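Local coordinates for AlkZ (Streptomyces sahachiroi, PDB 5UUJ), which belongs to the AlkZ-like DNA glycosylases, a family of the helix-turn-helix clan, and has more helix than strand, with a mixed beta-sheet, at residues 25-30 with 55-60; 101-106 with 169-174. All blocks are in the same frame, centred on the assembly; numbering follows the deposited sequence.

Interaction 1: residues 25-30 with 55-60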
loop_
_atom_site.group_PDB
_atom_site.type_symbol
_atom_site.label_atom_id
_atom_site.label_comp_id
_atom_site.label_asym_id
_atom_site.label_seq_id
_atom_site.Cartn_x
_atom_site.Cartn_y
_atom_site.Cartn_z
ATOM N N ARG A 25 -10.168 -18.810 -1.806
ATOM C CA ARG A 25 -8.817 -18.800 -2.349
ATOM C C ARG A 25 -8.800 -19.022 -3.858
ATOM O O ARG A 25 -9.408 -19.962 -4.369
ATOM C CB ARG A 25 -7.965 -19.863 -1.650
ATOM C CG ARG A 25 -7.386 -19.402 -0.319
ATOM C CD ARG A 25 -7.830 -20.274 0.831
ATOM N NE ARG A 25 -7.384 -19.736 2.115
ATOM C CZ ARG A 25 -6.200 -19.981 2.669
ATOM N NH1 ARG A 25 -5.317 -20.768 2.061
ATOM N NH2 ARG A 25 -5.898 -19.440 3.839
ATOM N N THR A 26 -8.098 -18.136 -4.558
ATOM C CA THR A 26 -7.879 -18.267 -5.993
ATOM C C THR A 26 -6.394 -18.094 -6.284
ATOM O O THR A 26 -5.589 -17.973 -5.362
ATOM C CB THR A 26 -8.687 -17.230 -6.796
ATOM O OG1 THR A 26 -8.378 -15.910 -6.330
ATOM C CG2 THR A 26 -10.169 -17.474 -6.639
ATOM N N GLN A 27 -6.037 -18.072 -7.565
ATOM C CA GLN A 27 -4.641 -17.949 -7.966
ATOM C C GLN A 27 -4.413 -16.713 -8.832
ATOM O O GLN A 27 -4.083 -16.820 -10.011
ATOM C CB GLN A 27 -4.192 -19.203 -8.713
ATOM C CG GLN A 27 -2.683 -19.324 -8.849
ATOM C CD GLN A 27 -1.996 -19.645 -7.531
ATOM O OE1 GLN A 27 -2.622 -20.140 -6.592
ATOM N NE2 GLN A 27 -0.697 -19.366 -7.459
ATOM N N PRO A 28 -4.585 -15.526 -8.241
ATOM C CA PRO A 28 -4.305 -14.298 -8.985
ATOM C C PRO A 28 -2.811 -14.110 -9.217
ATOM O O PRO A 28 -1.996 -14.575 -8.421
ATOM C CB PRO A 28 -4.861 -13.204 -8.073
ATOM C CG PRO A 28 -4.753 -13.777 -6.703
ATOM C CD PRO A 28 -4.999 -15.250 -6.854
ATOM N N SER A 29 -2.459 -13.439 -10.306
ATOM C CA SER A 29 -1.074 -13.059 -10.544
ATOM C C SER A 29 -0.666 -11.995 -9.529
ATOM O O SER A 29 -1.519 -11.425 -8.844
ATOM C CB SER A 29 -0.894 -12.534 -11.966
ATOM O OG SER A 29 -1.540 -11.284 -12.126
ATOM N N ALA A 30 0.632 -11.730 -9.427
ATOM C CA ALA A 30 1.112 -10.678 -8.539
ATOM C C ALA A 30 0.537 -9.327 -8.959
ATOM O O ALA A 30 0.218 -8.491 -8.114
ATOM C CB ALA A 30 2.630 -10.634 -8.527
ATOM N N ARG A 55 -2.001 -14.579 -0.725
ATOM C CA ARG A 55 -3.263 -14.364 -1.430
ATOM C C ARG A 55 -3.386 -15.263 -2.662
ATOM O O ARG A 55 -4.210 -15.020 -3.548
ATOM C CB ARG A 55 -3.392 -12.888 -1.813
ATOM C CG ARG A 55 -3.754 -12.013 -0.627
ATOM C CD ARG A 55 -3.751 -10.547 -0.979
ATOM N NE ARG A 55 -4.458 -9.755 0.020
ATOM C CZ ARG A 55 -3.940 -9.369 1.182
ATOM N NH1 ARG A 55 -2.700 -9.703 1.509
ATOM N NH2 ARG A 55 -4.666 -8.645 2.022
ATOM N N GLN A 56 -2.562 -16.306 -2.697
ATOM C CA GLN A 56 -2.594 -17.300 -3.764
ATOM C C GLN A 56 -2.837 -18.686 -3.178
ATOM O O GLN A 56 -2.145 -19.099 -2.249
ATOM C CB GLN A 56 -1.287 -17.279 -4.552
ATOM C CG GLN A 56 -1.049 -15.974 -5.299
ATOM C CD GLN A 56 0.383 -15.819 -5.771
ATOM O OE1 GLN A 56 1.317 -16.306 -5.134
ATOM N NE2 GLN A 56 0.563 -15.137 -6.893
ATOM N N ALA A 57 -3.825 -19.393 -3.725
ATOM C CA ALA A 57 -4.195 -20.725 -3.246
ATOM C C ALA A 57 -2.978 -21.635 -3.193
ATOM O O ALA A 57 -2.814 -22.417 -2.259
ATOM C CB ALA A 57 -5.270 -21.329 -4.133
ATOM N N ALA A 58 -2.137 -21.523 -4.215
ATOM C CA ALA A 58 -0.832 -22.167 -4.232
ATOM C C ALA A 58 0.232 -21.075 -4.174
ATOM O O ALA A 58 0.641 -20.559 -5.215
ATOM C CB ALA A 58 -0.666 -23.024 -5.479
ATOM N N PRO A 59 0.664 -20.701 -2.952
ATOM C CA PRO A 59 1.610 -19.594 -2.747
ATOM C C PRO A 59 2.806 -19.624 -3.691
ATOM O O PRO A 59 3.487 -20.642 -3.815
ATOM C CB PRO A 59 2.054 -19.786 -1.298
ATOM C CG PRO A 59 0.866 -20.376 -0.639
ATOM C CD PRO A 59 0.236 -21.284 -1.666
ATOM N N ASP A 60 3.038 -18.496 -4.353
ATOM C CA ASP A 60 4.088 -18.371 -5.356
ATOM C C ASP A 60 4.826 -17.049 -5.157
ATOM O O ASP A 60 4.627 -16.095 -5.911
ATOM C CB ASP A 60 3.480 -18.461 -6.759
ATOM C CG ASP A 60 4.524 -18.491 -7.853
ATOM O OD1 ASP A 60 5.714 -18.706 -7.544
ATOM O OD2 ASP A 60 4.146 -18.313 -9.031
HETATM O O HOH W 1 -4.814 -22.611 -0.226
HETATM O O HOH W 2 -6.531 -16.436 -3.011
#

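Interaction 2: residues 101-106 with 169-174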
loop_
_atom_site.group_PDB
_atom_site.type_symbol
_atom_site.label_atom_id
_atom_site.label_comp_id
_atom_site.label_asym_id
_atom_site.label_seq_id
_atom_site.Cartn_x
_atom_site.Cartn_y
_atom_site.Cartn_z
ATOM N N THR A 101 -1.257 16.971 -3.036
ATOM C CA THR A 101 -1.147 17.341 -1.624
ATOM C C THR A 101 -0.155 18.484 -1.431
ATOM O O THR A 101 -0.246 19.226 -0.454
ATOM C CB THR A 101 -0.708 16.155 -0.740
ATOM O OG1 THR A 101 0.645 15.789 -1.046
ATOM C CG2 THR A 101 -1.626 14.961 -0.942
ATOM N N GLY A 102 0.787 18.617 -2.362
ATOM C CA GLY A 102 1.772 19.686 -2.322
ATOM C C GLY A 102 2.501 19.773 -0.995
ATOM O O GLY A 102 2.711 20.863 -0.463
ATOM N N SER A 103 2.880 18.616 -0.460
ATOM C CA SER A 103 3.517 18.539 0.849
ATOM C C SER A 103 4.850 19.280 0.890
ATOM O O SER A 103 5.244 19.806 1.931
ATOM C CB SER A 103 3.736 17.080 1.243
ATOM O OG SER A 103 4.667 16.464 0.372
ATOM N N TRP A 104 5.540 19.311 -0.243
ATOM C CA TRP A 104 6.861 19.916 -0.319
ATOM C C TRP A 104 6.786 21.438 -0.422
ATOM O O TRP A 104 7.811 22.120 -0.404
ATOM C CB TRP A 104 7.637 19.347 -1.508
ATOM C CG TRP A 104 7.076 19.757 -2.836
ATOM C CD1 TRP A 104 7.487 20.807 -3.609
ATOM C CD2 TRP A 104 5.999 19.133 -3.547
ATOM N NE1 TRP A 104 6.733 20.873 -4.756
ATOM C CE2 TRP A 104 5.814 19.857 -4.743
ATOM C CE3 TRP A 104 5.176 18.031 -3.291
ATOM C CZ2 TRP A 104 4.838 19.518 -5.678
ATOM C CZ3 TRP A 104 4.205 17.698 -4.221
ATOM C CH2 TRP A 104 4.045 18.438 -5.402
ATOM N N LEU A 105 5.571 21.968 -0.528
ATOM C CA LEU A 105 5.369 23.410 -0.606
ATOM C C LEU A 105 5.317 24.040 0.784
ATOM O O LEU A 105 5.447 25.257 0.926
ATOM C CB LEU A 105 4.079 23.733 -1.364
ATOM C CG LEU A 105 4.005 23.301 -2.830
ATOM C CD1 LEU A 105 2.654 23.680 -3.407
ATOM C CD2 LEU A 105 5.129 23.922 -3.648
ATOM N N LYS A 106 5.124 23.213 1.805
ATOM C CA LYS A 106 5.015 23.719 3.165
ATOM C C LYS A 106 6.368 24.225 3.663
ATOM O O LYS A 106 7.395 23.598 3.401
ATOM C CB LYS A 106 4.472 22.636 4.101
ATOM C CG LYS A 106 3.006 22.295 3.840
ATOM C CD LYS A 106 2.347 21.567 5.009
ATOM C CE LYS A 106 2.525 20.059 4.932
ATOM N NZ LYS A 106 1.509 19.342 5.760
ATOM N N LEU A 169 9.287 14.039 -6.789
ATOM C CA LEU A 169 9.669 13.582 -8.120
ATOM C C LEU A 169 8.958 12.277 -8.458
ATOM O O LEU A 169 8.496 12.087 -9.584
ATOM C CB LEU A 169 11.186 13.400 -8.216
ATOM C CG LEU A 169 12.014 14.617 -8.639
ATOM C CD1 LEU A 169 11.666 15.845 -7.827
ATOM C CD2 LEU A 169 13.499 14.309 -8.509
ATOM N N ALA A 170 8.868 11.381 -7.480
ATOM C CA ALA A 170 8.148 10.128 -7.669
ATOM C C ALA A 170 6.685 10.429 -7.965
ATOM O O ALA A 170 6.110 9.885 -8.902
ATOM C CB ALA A 170 8.277 9.237 -6.442
ATOM N N TRP A 171 6.100 11.321 -7.172
ATOM C CA TRP A 171 4.696 11.684 -7.319
ATOM C C TRP A 171 4.411 12.350 -8.661
ATOM O O TRP A 171 3.309 12.229 -9.191
ATOM C CB TRP A 171 4.267 12.611 -6.182
ATOM C CG TRP A 171 4.258 11.956 -4.837
ATOM C CD1 TRP A 171 4.313 10.617 -4.570
ATOM C CD2 TRP A 171 4.195 12.614 -3.569
ATOM N NE1 TRP A 171 4.280 10.402 -3.216
ATOM C CE2 TRP A 171 4.208 11.612 -2.578
ATOM C CE3 TRP A 171 4.120 13.952 -3.175
ATOM C CZ2 TRP A 171 4.156 11.910 -1.217
ATOM C CZ3 TRP A 171 4.067 14.244 -1.825
ATOM C CH2 TRP A 171 4.085 13.229 -0.864
ATOM N N ARG A 172 5.400 13.054 -9.204
ATOM C CA ARG A 172 5.241 13.709 -10.501
ATOM C C ARG A 172 5.538 12.745 -11.649
ATOM O O ARG A 172 5.325 13.073 -12.814
ATOM C CB ARG A 172 6.135 14.946 -10.592
ATOM C CG ARG A 172 5.459 16.196 -10.054
ATOM C CD ARG A 172 6.454 17.275 -9.676
ATOM N NE ARG A 172 5.781 18.529 -9.358
ATOM C CZ ARG A 172 6.402 19.687 -9.163
ATOM N NH1 ARG A 172 7.725 19.768 -9.249
ATOM N NH2 ARG A 172 5.696 20.771 -8.884
ATOM N N GLY A 173 6.027 11.554 -11.311
ATOM C CA GLY A 173 6.230 10.499 -12.287
ATOM C C GLY A 173 7.505 10.598 -13.101
ATOM O O GLY A 173 7.560 10.074 -14.212
ATOM N N VAL A 174 8.531 11.253 -12.560
ATOM C CA VAL A 174 9.799 11.394 -13.272
ATOM C C VAL A 174 10.865 10.439 -12.741
ATOM O O VAL A 174 11.982 10.416 -13.252
ATOM C CB VAL A 174 10.343 12.843 -13.204
ATOM C CG1 VAL A 174 9.357 13.809 -13.842
ATOM C CG2 VAL A 174 10.652 13.260 -11.771
#

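Interaction 1: residues 25-30 with 55-60
The Q27 carboxamide lies against the backbone of A58 and binds it at both ends. Q27 OE1 accepts from A58 N at 2.8 Å, in the carbonyl plane and on a lone pair. Q27 NE2 donates to A58 O at 2.9 Å. These two bonds fix the rotation of the amide. CG of Q27 stands anti to its own backbone N (chi1 -165°), and a bend at chi2 brings the amide in to A58.

Q56 answers from the other segment. Its NE2 meets P28 O at 3.0 Å, and its OE1 accepts from D60 N. One amide thus joins the two loops and also braces its own turn. The two glutamine amide planes are only 21° apart. One backbone bond joins the loops: A57 N donates to T26 O at 2.8 Å, from above the carbonyl plane.

Apolar contact is modest: CB of R25 touches CB of A57 at 3.9 Å. P28 CG and CD each sit 3.4 Å from R55 O. Water 1 links R25 NH1 to A57 O. Water 2 accepts from T26 N and lies 2.8 Å from R55 O. The R25 guanidinium also pairs with E23 and E357, and R55 with D288.

S29 is the N-cap of helix 30-36, its OG bonding D32 N. This is a pairing of two interhelical loops without a regular strand, in which Q27 mimics backbone bonding and Q56 bridges P28 O and D60 N.

Interaction 2: residues 101-106 with 169-174
W104 and R172 meet beside the C-terminal end of helix 162-172, which closes in a Schellman motif. G173 has positive phi there, and the bonds V174 N to L169 O and G173 N to A170 O wrap the last turn. The partner is the turn between helices 91-100 and 107-113, with a short 3-10 segment at 103-105. No hydrogen bond joins the two segments, so packing carries the contact.

The first kind is guanidinium against indole. W104 CZ2 lies over one face of the R172 guanidinium, 3.5 Å from NH2. That NH2 sits at the edge of the indole, near its plane, and the two planes are 74° apart. This is therefore not a flat stack. The chain of R172 runs extended from CG to NE, which carries the group out to the ring. Its NH1 is held by D121 and T124 of helix 117-130, and the same helix touches W104 through V120.

The second kind is apolar. W104 CZ3 comes to the edge of the W171 ring, in its plane, and W104 CZ3 is 3.9 Å from W171 CE3. The two side chains run past each other in opposite directions. G102 CA and L105 CG lie over one face of the W104 ring.

The third kind is hydroxyl against ring. T101 OG1, bonded to M98 O, is 3.8 Å from W171 CZ3. W171 NE1 is itself bonded to A78 O. S103 OG sits closer, at the edge and near the plane of the W171 ring, 3.2 Å from CZ3.

In the fold
Interactions 1 and 2 are separate contacts. Their centres are 34 Å apart, and their nearest atoms are about 19 Å apart. Each centre is 18 Å from the centre of the chain, on opposite sides of it. Along the chain they follow in series, since 25-30 with 55-60 closes before 101-106 with 169-174 opens. The first joins two loops across 24 residues, 15 of them helical. The second spans 62 residues, 43 of them helical. They also differ in kind: polar bonds and waters dominate interaction 1, while rings and a guanidinium dominate interaction 2. Helix 351-365 borders interaction 1, and helix 117-130 borders interaction 2.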